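Local coordinates for putative cytoplasmic protein (Enterobacter cloacae, PDB 4HFL) that is a type VI secretion effector of the Tae4 amidase family, which probably cleaves peptidoglycan peptides of rival bacteria and is inhibited by the immunity protein Tai4, at residues Leu67-Ala81 / Asp87-Phe101. Residues are numbered along the deposited sequence; the frame is centred on the assembly and turned at random.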
ATOM      1  N   LEU A  67       6.436  -3.578  -3.607  1.00 18.18           N
ATOM      2  CA  LEU A  67       6.682  -3.234  -5.010  1.00 17.26           C
ATOM      3  C   LEU A  67       8.157  -3.381  -5.373  1.00 22.90           C
ATOM      4  O   LEU A  67       8.474  -3.911  -6.426  1.00 21.58           O
ATOM      5  CB  LEU A  67       6.211  -1.821  -5.315  1.00 20.33           C
ATOM      6  CG  LEU A  67       4.694  -1.607  -5.240  1.00 20.04           C
ATOM      7  CD1 LEU A  67       4.360  -0.147  -5.418  1.00 21.87           C
ATOM      8  CD2 LEU A  67       4.012  -2.424  -6.303  1.00 16.86           C
ATOM      9  N   ASN A  68       9.053  -2.933  -4.494  1.00 21.31           N
ATOM     10  CA  ASN A  68      10.491  -2.990  -4.763  1.00 22.03           C
ATOM     11  C   ASN A  68      10.956  -4.404  -4.950  1.00 26.06           C
ATOM     12  O   ASN A  68      11.784  -4.687  -5.824  1.00 31.12           O
ATOM     13  CB  ASN A  68      11.300  -2.358  -3.608  1.00 23.86           C
ATOM     14  CG  ASN A  68      11.434  -0.846  -3.739  1.00 28.45           C
ATOM     15  OD1 ASN A  68      11.559  -0.311  -4.850  1.00 26.78           O
ATOM     16  ND2 ASN A  68      11.409  -0.146  -2.598  1.00 26.82           N
ATOM     17  N   TYR A  69      10.450  -5.307  -4.115  1.00 27.18           N
ATOM     18  CA  TYR A  69      10.965  -6.673  -4.183  1.00 26.22           C
ATOM     19  C   TYR A  69      10.179  -7.592  -5.116  1.00 26.73           C
ATOM     20  O   TYR A  69      10.550  -8.750  -5.323  1.00 28.96           O
ATOM     21  CB  TYR A  69      11.169  -7.242  -2.778  1.00 29.26           C
ATOM     22  CG  TYR A  69      12.405  -6.650  -2.136  1.00 31.22           C
ATOM     23  CD1 TYR A  69      13.630  -7.286  -2.227  1.00 33.43           C
ATOM     24  CD2 TYR A  69      12.351  -5.430  -1.476  1.00 33.03           C
ATOM     25  CE1 TYR A  69      14.775  -6.734  -1.652  1.00 37.94           C
ATOM     26  CE2 TYR A  69      13.481  -4.873  -0.897  1.00 32.20           C
ATOM     27  CZ  TYR A  69      14.688  -5.528  -0.990  1.00 38.91           C
ATOM     28  OH  TYR A  69      15.806  -4.959  -0.416  1.00 39.05           O
ATOM     29  N   CYS A  70       9.115  -7.051  -5.712  1.00 20.90           N
ATOM     30  CA  CYS A  70       8.359  -7.770  -6.736  1.00 18.41           C
ATOM     31  C   CYS A  70       8.700  -7.244  -8.135  1.00 25.23           C
ATOM     32  O   CYS A  70       8.075  -7.626  -9.122  1.00 25.32           O
ATOM     33  CB  CYS A  70       6.851  -7.661  -6.474  1.00 19.42           C
ATOM     34  SG  CYS A  70       6.314  -8.707  -5.108  1.00 27.00           S
ATOM     35  N   GLY A  71       9.697  -6.369  -8.216  1.00 27.41           N
ATOM     36  CA  GLY A  71      10.218  -5.946  -9.508  1.00 23.24           C
ATOM     37  C   GLY A  71       9.574  -4.696 -10.077  1.00 29.72           C
ATOM     38  O   GLY A  71       9.623  -4.486 -11.294  1.00 29.56           O
ATOM     39  N   ILE A  72       8.955  -3.887  -9.208  1.00 21.89           N
ATOM     40  CA  ILE A  72       8.525  -2.543  -9.562  1.00 23.76           C
ATOM     41  C   ILE A  72       9.305  -1.578  -8.667  1.00 29.03           C
ATOM     42  O   ILE A  72       8.900  -1.288  -7.531  1.00 31.01           O
ATOM     43  CB  ILE A  72       6.992  -2.346  -9.377  1.00 22.56           C
ATOM     44  CG1 ILE A  72       6.205  -3.202 -10.387  1.00 19.88           C
ATOM     45  CG2 ILE A  72       6.599  -0.866  -9.510  1.00 22.83           C
ATOM     46  CD1 ILE A  72       4.693  -3.203 -10.166  1.00 24.41           C
ATOM     47  N   PRO A  73      10.436  -1.076  -9.173  1.00 30.37           N
ATOM     48  CA  PRO A  73      11.295  -0.242  -8.325  1.00 32.03           C
ATOM     49  C   PRO A  73      10.664   1.125  -8.097  1.00 34.77           C
ATOM     50  O   PRO A  73      10.271   1.773  -9.071  1.00 37.15           O
ATOM     51  CB  PRO A  73      12.604  -0.140  -9.138  1.00 34.26           C
ATOM     52  CG  PRO A  73      12.195  -0.357 -10.567  1.00 34.64           C
ATOM     53  CD  PRO A  73      10.979  -1.263 -10.535  1.00 35.00           C
ATOM     54  N   VAL A  74      10.538   1.545  -6.837  1.00 33.26           N
ATOM     55  CA  VAL A  74       9.996   2.880  -6.542  1.00 36.23           C
ATOM     56  C   VAL A  74      10.939   3.928  -7.145  1.00 41.73           C
ATOM     57  O   VAL A  74      12.139   3.924  -6.849  1.00 37.07           O
ATOM     58  CB  VAL A  74       9.813   3.098  -5.021  1.00 36.08           C
ATOM     59  CG1 VAL A  74       9.475   4.554  -4.699  1.00 30.85           C
ATOM     60  CG2 VAL A  74       8.733   2.158  -4.469  1.00 33.97           C
ATOM     61  N   PRO A  75      10.398   4.818  -8.002  1.00 40.59           N
ATOM     62  CA  PRO A  75      11.215   5.715  -8.832  1.00 43.29           C
ATOM     63  C   PRO A  75      11.775   6.909  -8.062  1.00 44.74           C
ATOM     64  O   PRO A  75      11.358   7.146  -6.927  1.00 42.71           O
ATOM     65  CB  PRO A  75      10.214   6.210  -9.881  1.00 42.04           C
ATOM     66  CG  PRO A  75       8.907   6.234  -9.142  1.00 38.35           C
ATOM     67  CD  PRO A  75       8.953   5.065  -8.183  1.00 37.90           C
ATOM     68  N   SER A  76      12.722   7.630  -8.665  1.00 51.14           N
ATOM     69  CA  SER A  76      13.181   8.909  -8.126  1.00 54.75           C
ATOM     70  C   SER A  76      12.493  10.015  -8.917  1.00 61.24           C
ATOM     71  O   SER A  76      12.934  10.385 -10.009  1.00 65.38           O
ATOM     72  CB  SER A  76      14.703   9.043  -8.230  1.00 57.46           C
ATOM     73  OG  SER A  76      15.173  10.163  -7.500  1.00 64.27           O
ATOM     74  N   ASN A  77      11.404  10.533  -8.364  1.00 61.53           N
ATOM     75  CA  ASN A  77      10.505  11.395  -9.108  1.00 59.67           C
ATOM     76  C   ASN A  77       9.977  12.484  -8.193  1.00 63.95           C
ATOM     77  O   ASN A  77       9.810  12.255  -6.993  1.00 64.08           O
ATOM     78  CB  ASN A  77       9.348  10.554  -9.650  1.00 58.75           C
ATOM     79  CG  ASN A  77       8.523  11.283 -10.687  1.00 60.64           C
ATOM     80  OD1 ASN A  77       7.589  12.018 -10.354  1.00 58.00           O
ATOM     81  ND2 ASN A  77       8.848  11.067 -11.957  1.00 62.63           N
ATOM     82  N   SER A  78       9.712  13.662  -8.753  1.00 66.74           N
ATOM     83  CA  SER A  78       9.223  14.789  -7.966  1.00 68.22           C
ATOM     84  C   SER A  78       7.790  14.583  -7.480  1.00 64.63           C
ATOM     85  O   SER A  78       7.339  15.276  -6.568  1.00 67.86           O
ATOM     86  CB  SER A  78       9.341  16.100  -8.758  1.00 69.57           C
ATOM     87  OG  SER A  78       8.702  16.012 -10.022  1.00 68.88           O
ATOM     88  N   LYS A  79       7.078  13.632  -8.081  1.00 58.45           N
ATOM     89  CA  LYS A  79       5.690  13.372  -7.699  1.00 57.89           C
ATOM     90  C   LYS A  79       5.574  12.566  -6.405  1.00 50.64           C
ATOM     91  O   LYS A  79       4.521  12.573  -5.757  1.00 46.22           O
ATOM     92  CB  LYS A  79       4.941  12.650  -8.825  1.00 60.54           C
ATOM     93  CG  LYS A  79       4.767  13.482 -10.087  1.00 63.48           C
ATOM     94  CD  LYS A  79       4.130  12.674 -11.206  1.00 65.26           C
ATOM     95  CE  LYS A  79       5.032  12.655 -12.435  1.00 69.25           C
ATOM     96  NZ  LYS A  79       4.339  12.139 -13.651  1.00 69.53           N
ATOM     97  N   TYR A  80       6.655  11.888  -6.025  1.00 43.40           N
ATOM     98  CA  TYR A  80       6.597  10.943  -4.913  1.00 45.20           C
ATOM     99  C   TYR A  80       7.699  11.198  -3.891  1.00 46.76           C
ATOM    100  O   TYR A  80       8.881  11.207  -4.237  1.00 55.15           O
ATOM    101  CB  TYR A  80       6.671   9.502  -5.447  1.00 43.84           C
ATOM    102  CG  TYR A  80       5.786   9.279  -6.659  1.00 43.68           C
ATOM    103  CD1 TYR A  80       4.403   9.272  -6.542  1.00 43.42           C
ATOM    104  CD2 TYR A  80       6.335   9.093  -7.921  1.00 49.35           C
ATOM    105  CE1 TYR A  80       3.591   9.086  -7.646  1.00 46.43           C
ATOM    106  CE2 TYR A  80       5.531   8.901  -9.028  1.00 45.36           C
ATOM    107  CZ  TYR A  80       4.161   8.897  -8.881  1.00 42.87           C
ATOM    108  OH  TYR A  80       3.354   8.706  -9.976  1.00 39.86           O
ATOM    109  N   ALA A  81       7.311  11.405  -2.635  1.00 44.91           N
ATOM    110  CA  ALA A  81       8.285  11.620  -1.559  1.00 48.15           C
ATOM    111  C   ALA A  81       8.919  10.294  -1.174  1.00 46.83           C
ATOM    112  O   ALA A  81       8.217   9.354  -0.792  1.00 38.63           O
ATOM    113  CB  ALA A  81       7.622  12.260  -0.345  1.00 47.18           C
ATOM    114  N   ASP A  87      18.938  -0.782   2.250  1.00 54.03           N
ATOM    115  CA  ASP A  87      19.093  -1.591   1.042  1.00 47.20           C
ATOM    116  C   ASP A  87      19.339  -0.728  -0.201  1.00 40.51           C
ATOM    117  O   ASP A  87      19.561  -1.259  -1.292  1.00 41.16           O
ATOM    118  CB  ASP A  87      17.870  -2.502   0.833  1.00 43.69           C
ATOM    119  CG  ASP A  87      16.578  -1.719   0.605  1.00 41.47           C
ATOM    120  OD1 ASP A  87      16.573  -0.487   0.820  1.00 41.43           O
ATOM    121  OD2 ASP A  87      15.555  -2.339   0.221  1.00 35.88           O
ATOM    122  N   LYS A  88      19.299   0.593  -0.015  1.00 40.65           N
ATOM    123  CA  LYS A  88      19.537   1.583  -1.076  1.00 43.56           C
ATOM    124  C   LYS A  88      18.363   1.661  -2.058  1.00 46.35           C
ATOM    125  O   LYS A  88      18.451   2.299  -3.120  1.00 45.85           O
ATOM    126  CB  LYS A  88      20.873   1.345  -1.801  1.00 48.91           C
ATOM    127  CG  LYS A  88      22.070   1.074  -0.866  1.00 51.20           C
ATOM    128  CD  LYS A  88      23.258   0.517  -1.648  1.00 56.35           C
ATOM    129  CE  LYS A  88      24.321  -0.134  -0.743  1.00 60.07           C
ATOM    130  NZ  LYS A  88      25.092   0.843   0.087  1.00 61.87           N
ATOM    131  N   LYS A  89      17.255   1.022  -1.689  1.00 42.23           N
ATOM    132  CA  LYS A  89      16.025   1.137  -2.468  1.00 42.92           C
ATOM    133  C   LYS A  89      15.154   2.272  -1.915  1.00 42.15           C
ATOM    134  O   LYS A  89      15.274   2.633  -0.738  1.00 41.55           O
ATOM    135  CB  LYS A  89      15.274  -0.204  -2.512  1.00 38.10           C
ATOM    136  CG  LYS A  89      16.134  -1.356  -3.066  1.00 42.10           C
ATOM    137  CD  LYS A  89      15.300  -2.550  -3.504  1.00 39.84           C
ATOM    138  CE  LYS A  89      16.154  -3.578  -4.248  1.00 41.84           C
ATOM    139  NZ  LYS A  89      16.773  -3.030  -5.494  1.00 41.44           N
ATOM    140  N   ARG A  90      14.298   2.835  -2.768  1.00 35.58           N
ATOM    141  CA  ARG A  90      13.468   3.976  -2.387  1.00 41.06           C
ATOM    142  C   ARG A  90      12.123   3.582  -1.766  1.00 38.77           C
ATOM    143  O   ARG A  90      11.452   2.642  -2.217  1.00 29.18           O
ATOM    144  CB  ARG A  90      13.251   4.908  -3.586  1.00 45.26           C
ATOM    145  CG  ARG A  90      14.527   5.590  -4.078  1.00 54.58           C
ATOM    146  CD  ARG A  90      14.352   6.127  -5.491  1.00 61.41           C
ATOM    147  NE  ARG A  90      15.519   6.881  -5.946  1.00 73.54           N
ATOM    148  CZ  ARG A  90      16.559   6.345  -6.586  1.00 78.25           C
ATOM    149  NH1 ARG A  90      16.583   5.041  -6.844  1.00 79.25           N
ATOM    150  NH2 ARG A  90      17.577   7.112  -6.964  1.00 77.17           N
ATOM    151  N   TYR A  91      11.739   4.319  -0.726  1.00 33.90           N
ATOM    152  CA  TYR A  91      10.518   4.051   0.016  1.00 32.88           C
ATOM    153  C   TYR A  91       9.674   5.314   0.143  1.00 35.39           C
ATOM    154  O   TYR A  91      10.171   6.354   0.607  1.00 30.26           O
ATOM    155  CB  TYR A  91      10.873   3.484   1.396  1.00 34.46           C
ATOM    156  CG  TYR A  91      11.461   2.091   1.301  1.00 35.59           C
ATOM    157  CD1 TYR A  91      10.645   0.970   1.337  1.00 35.23           C
ATOM    158  CD2 TYR A  91      12.828   1.898   1.146  1.00 33.71           C
ATOM    159  CE1 TYR A  91      11.186  -0.317   1.236  1.00 35.26           C
ATOM    160  CE2 TYR A  91      13.367   0.626   1.048  1.00 35.55           C
ATOM    161  CZ  TYR A  91      12.540  -0.473   1.089  1.00 31.68           C
ATOM    162  OH  TYR A  91      13.081  -1.740   0.994  1.00 32.73           O
ATOM    163  N   MET A  92       8.418   5.232  -0.302  1.00 35.82           N
ATOM    164  CA  MET A  92       7.462   6.324  -0.109  1.00 30.31           C
ATOM    165  C   MET A  92       6.943   6.249   1.318  1.00 34.01           C
ATOM    166  O   MET A  92       6.874   5.160   1.889  1.00 31.46           O
ATOM    167  CB  MET A  92       6.282   6.234  -1.090  1.00 24.76           C
ATOM    168  CG  MET A  92       6.651   6.183  -2.573  1.00 24.61           C
ATOM    169  SD  MET A  92       5.196   6.282  -3.670  1.00 30.19           S
ATOM    170  CE  MET A  92       6.024   5.907  -5.227  1.00 28.34           C
ATOM    171  N   PHE A  93       6.587   7.401   1.892  1.00 32.75           N
ATOM    172  CA  PHE A  93       6.135   7.448   3.277  1.00 32.01           C
ATOM    173  C   PHE A  93       4.812   8.233   3.415  1.00 34.39           C
ATOM    174  O   PHE A  93       4.294   8.385   4.526  1.00 31.49           O
ATOM    175  CB  PHE A  93       7.229   8.029   4.182  1.00 33.09           C
ATOM    176  CG  PHE A  93       7.691   9.400   3.770  1.00 37.63           C
ATOM    177  CD1 PHE A  93       7.059  10.536   4.268  1.00 41.46           C
ATOM    178  CD2 PHE A  93       8.748   9.553   2.885  1.00 36.02           C
ATOM    179  CE1 PHE A  93       7.475  11.804   3.897  1.00 42.39           C
ATOM    180  CE2 PHE A  93       9.177  10.816   2.512  1.00 42.72           C
ATOM    181  CZ  PHE A  93       8.529  11.948   3.016  1.00 40.20           C
ATOM    182  N   ARG A  94       4.275   8.696   2.280  1.00 34.52           N
ATOM    183  CA  ARG A  94       2.940   9.309   2.215  1.00 33.76           C
ATOM    184  C   ARG A  94       1.965   8.426   1.433  1.00 29.56           C
ATOM    185  O   ARG A  94       2.231   8.029   0.287  1.00 20.99           O
ATOM    186  CB  ARG A  94       3.006  10.695   1.569  1.00 36.03           C
ATOM    187  CG  ARG A  94       3.643  11.748   2.454  1.00 43.82           C
ATOM    188  CD  ARG A  94       4.014  12.986   1.657  1.00 52.14           C
ATOM    189  NE  ARG A  94       5.095  13.736   2.299  1.00 59.90           N
ATOM    190  CZ  ARG A  94       5.636  14.847   1.807  1.00 60.34           C
ATOM    191  NH1 ARG A  94       5.194  15.351   0.664  1.00 58.26           N
ATOM    192  NH2 ARG A  94       6.620  15.457   2.458  1.00 62.39           N
ATOM    193  N   VAL A  95       0.824   8.119   2.040  1.00 30.21           N
ATOM    194  CA  VAL A  95      -0.096   7.178   1.407  1.00 27.96           C
ATOM    195  C   VAL A  95      -0.702   7.722   0.103  1.00 28.73           C
ATOM    196  O   VAL A  95      -0.976   6.958  -0.831  1.00 25.36           O
ATOM    197  CB  VAL A  95      -1.169   6.659   2.399  1.00 37.35           C
ATOM    198  CG1 VAL A  95      -2.248   7.713   2.651  1.00 35.51           C
ATOM    199  CG2 VAL A  95      -1.778   5.369   1.887  1.00 31.32           C
ATOM    200  N   LYS A  96      -0.887   9.038   0.027  1.00 26.50           N
ATOM    201  CA  LYS A  96      -1.429   9.673  -1.182  1.00 25.68           C
ATOM    202  C   LYS A  96      -0.494   9.453  -2.375  1.00 27.83           C
ATOM    203  O   LYS A  96      -0.941   9.302  -3.523  1.00 30.50           O
ATOM    204  CB  LYS A  96      -1.654  11.169  -0.932  1.00 34.82           C
ATOM    205  CG  LYS A  96      -0.789  12.089  -1.772  1.00 47.87           C
ATOM    206  CD  LYS A  96      -0.272  13.272  -0.955  1.00 57.44           C
ATOM    207  CE  LYS A  96       0.693  14.113  -1.787  1.00 62.82           C
ATOM    208  NZ  LYS A  96       1.438  15.107  -0.968  1.00 65.73           N
ATOM    209  N   ASP A  97       0.806   9.409  -2.092  1.00 26.31           N
ATOM    210  CA  ASP A  97       1.813   9.189  -3.126  1.00 27.49           C
ATOM    211  C   ASP A  97       1.771   7.753  -3.644  1.00 29.63           C
ATOM    212  O   ASP A  97       1.908   7.515  -4.844  1.00 30.78           O
ATOM    213  CB  ASP A  97       3.212   9.490  -2.585  1.00 23.84           C
ATOM    214  CG  ASP A  97       3.434  10.969  -2.300  1.00 33.05           C
ATOM    215  OD1 ASP A  97       2.664  11.813  -2.806  1.00 34.31           O
ATOM    216  OD2 ASP A  97       4.402  11.286  -1.581  1.00 34.24           O
ATOM    217  N   MET A  98       1.598   6.793  -2.740  1.00 27.08           N
ATOM    218  CA  MET A  98       1.510   5.392  -3.150  1.00 23.68           C
ATOM    219  C   MET A  98       0.242   5.199  -3.989  1.00 28.47           C
ATOM    220  O   MET A  98       0.255   4.550  -5.054  1.00 29.73           O
ATOM    221  CB  MET A  98       1.490   4.491  -1.913  1.00 21.73           C
ATOM    222  CG  MET A  98       1.326   3.002  -2.202  1.00 22.82           C
ATOM    223  SD  MET A  98       2.522   2.353  -3.401  1.00 24.49           S
ATOM    224  CE  MET A  98       4.084   2.669  -2.558  1.00 19.96           C
ATOM    225  N   ILE A  99      -0.841   5.804  -3.502  1.00 28.75           N
ATOM    226  CA  ILE A  99      -2.138   5.758  -4.167  1.00 25.66           C
ATOM    227  C   ILE A  99      -2.049   6.324  -5.585  1.00 23.40           C
ATOM    228  O   ILE A  99      -2.572   5.726  -6.527  1.00 20.02           O
ATOM    229  CB  ILE A  99      -3.225   6.482  -3.319  1.00 27.29           C
ATOM    230  CG1 ILE A  99      -3.579   5.635  -2.081  1.00 24.29           C
ATOM    231  CG2 ILE A  99      -4.458   6.740  -4.135  1.00 31.55           C
ATOM    232  CD1 ILE A  99      -4.603   6.283  -1.121  1.00 25.61           C
ATOM    233  N   ALA A 100      -1.377   7.464  -5.746  1.00 25.86           N
ATOM    234  CA  ALA A 100      -1.162   8.041  -7.083  1.00 19.19           C
ATOM    235  C   ALA A 100      -0.228   7.187  -7.946  1.00 25.06           C
ATOM    236  O   ALA A 100      -0.414   7.062  -9.155  1.00 26.53           O
ATOM    237  CB  ALA A 100      -0.632   9.458  -6.960  1.00 23.49           C
ATOM    238  N   PHE A 101       0.772   6.583  -7.312  1.00 22.55           N
ATOM    239  CA  PHE A 101       1.781   5.819  -8.018  1.00 24.13           C
ATOM    240  C   PHE A 101       1.221   4.561  -8.663  1.00 24.07           C
ATOM    241  O   PHE A 101       1.579   4.231  -9.795  1.00 22.32           O
ATOM    242  CB  PHE A 101       2.901   5.439  -7.060  1.00 29.41           C
ATOM    243  CG  PHE A 101       3.991   4.617  -7.691  1.00 30.55           C
ATOM    244  CD1 PHE A 101       4.638   5.058  -8.840  1.00 25.14           C
ATOM    245  CD2 PHE A 101       4.384   3.413  -7.122  1.00 30.50           C
ATOM    246  CE1 PHE A 101       5.658   4.300  -9.421  1.00 21.48           C
ATOM    247  CE2 PHE A 101       5.411   2.648  -7.693  1.00 28.52           C
ATOM    248  CZ  PHE A 101       6.043   3.092  -8.840  1.00 25.29           C
TER
HETATM  249  O   HOH W   1      13.496   2.067  -5.446  1.00 35.26           O
HETATM  250  O   HOH W   2       5.714   9.477  -0.214  1.00 35.35           O
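Phe-101 is the bump of this contact, and residues Leu-67, Ile-72, Pro-75 and Tyr-80 form the hollow that takes it. Its CG stands anti to the backbone N (chi1 179°), which sends the ring out from helix 95-106 toward the 67-81 segment. Leu-67 CD1 meets the ring at its edge, 3.8 Å from Phe-101 CE2. Pro-75 CD closes on Phe-101 CZ at 3.6 Å. The edge of Phe-101 points at the face of Tyr-80 in a T-shaped pair, planes at 68°. The extended chain of Met-92 brings its methyl between Val-74, Tyr-80 and Phe-101: Met-92 CE lies over one face of Phe-101 and 3.7 Å from Val-74 CG1, and it also touches Tyr-80 CB. Leu-67 CD1 also meets Met-98 SD tip to tip. Ala-81 CB sits over one face of the Arg-94 guanidinium and 3.5 Å from Phe-93 CZ.

Polar bonds join the segments beyond this apolar patch. The Asn-68 amide bonds both ways. Asn-68 ND2 donates to Arg-90 O at 2.8 Å and lies over one face of the Tyr-91 ring, while OD1 accepts from Val-74 N within 67-81. A water links Asn-68 OD1, Val-74 O and Arg-90 N. Further out, Asp-87 OD2 accepts from two hydroxyls, Tyr-69 OH and Tyr-91 OH. Tyr-69 OH lies 2.7 Å from Asp-87 OD2 and uses the anti lone pair of that oxygen. At the end away from Asp-87, Ala-81 N donates to Asp-97 OD2 at 3.1 Å, from above the carboxylate plane, and a second water ties Asp-97 OD2 to Ala-81 O and Arg-94 N.

The contact thus packs the last turn of helix 59-69 and the chain after it against strand 90-92 and helix 95-106. Its chemistry implies an apolar centre flanked by polar bonds. Asn-68 and Asp-97 are buried, while the Asp-87 site lies nearer solvent, and the two tyrosine hydroxyls would probably favour a charged Asp-87.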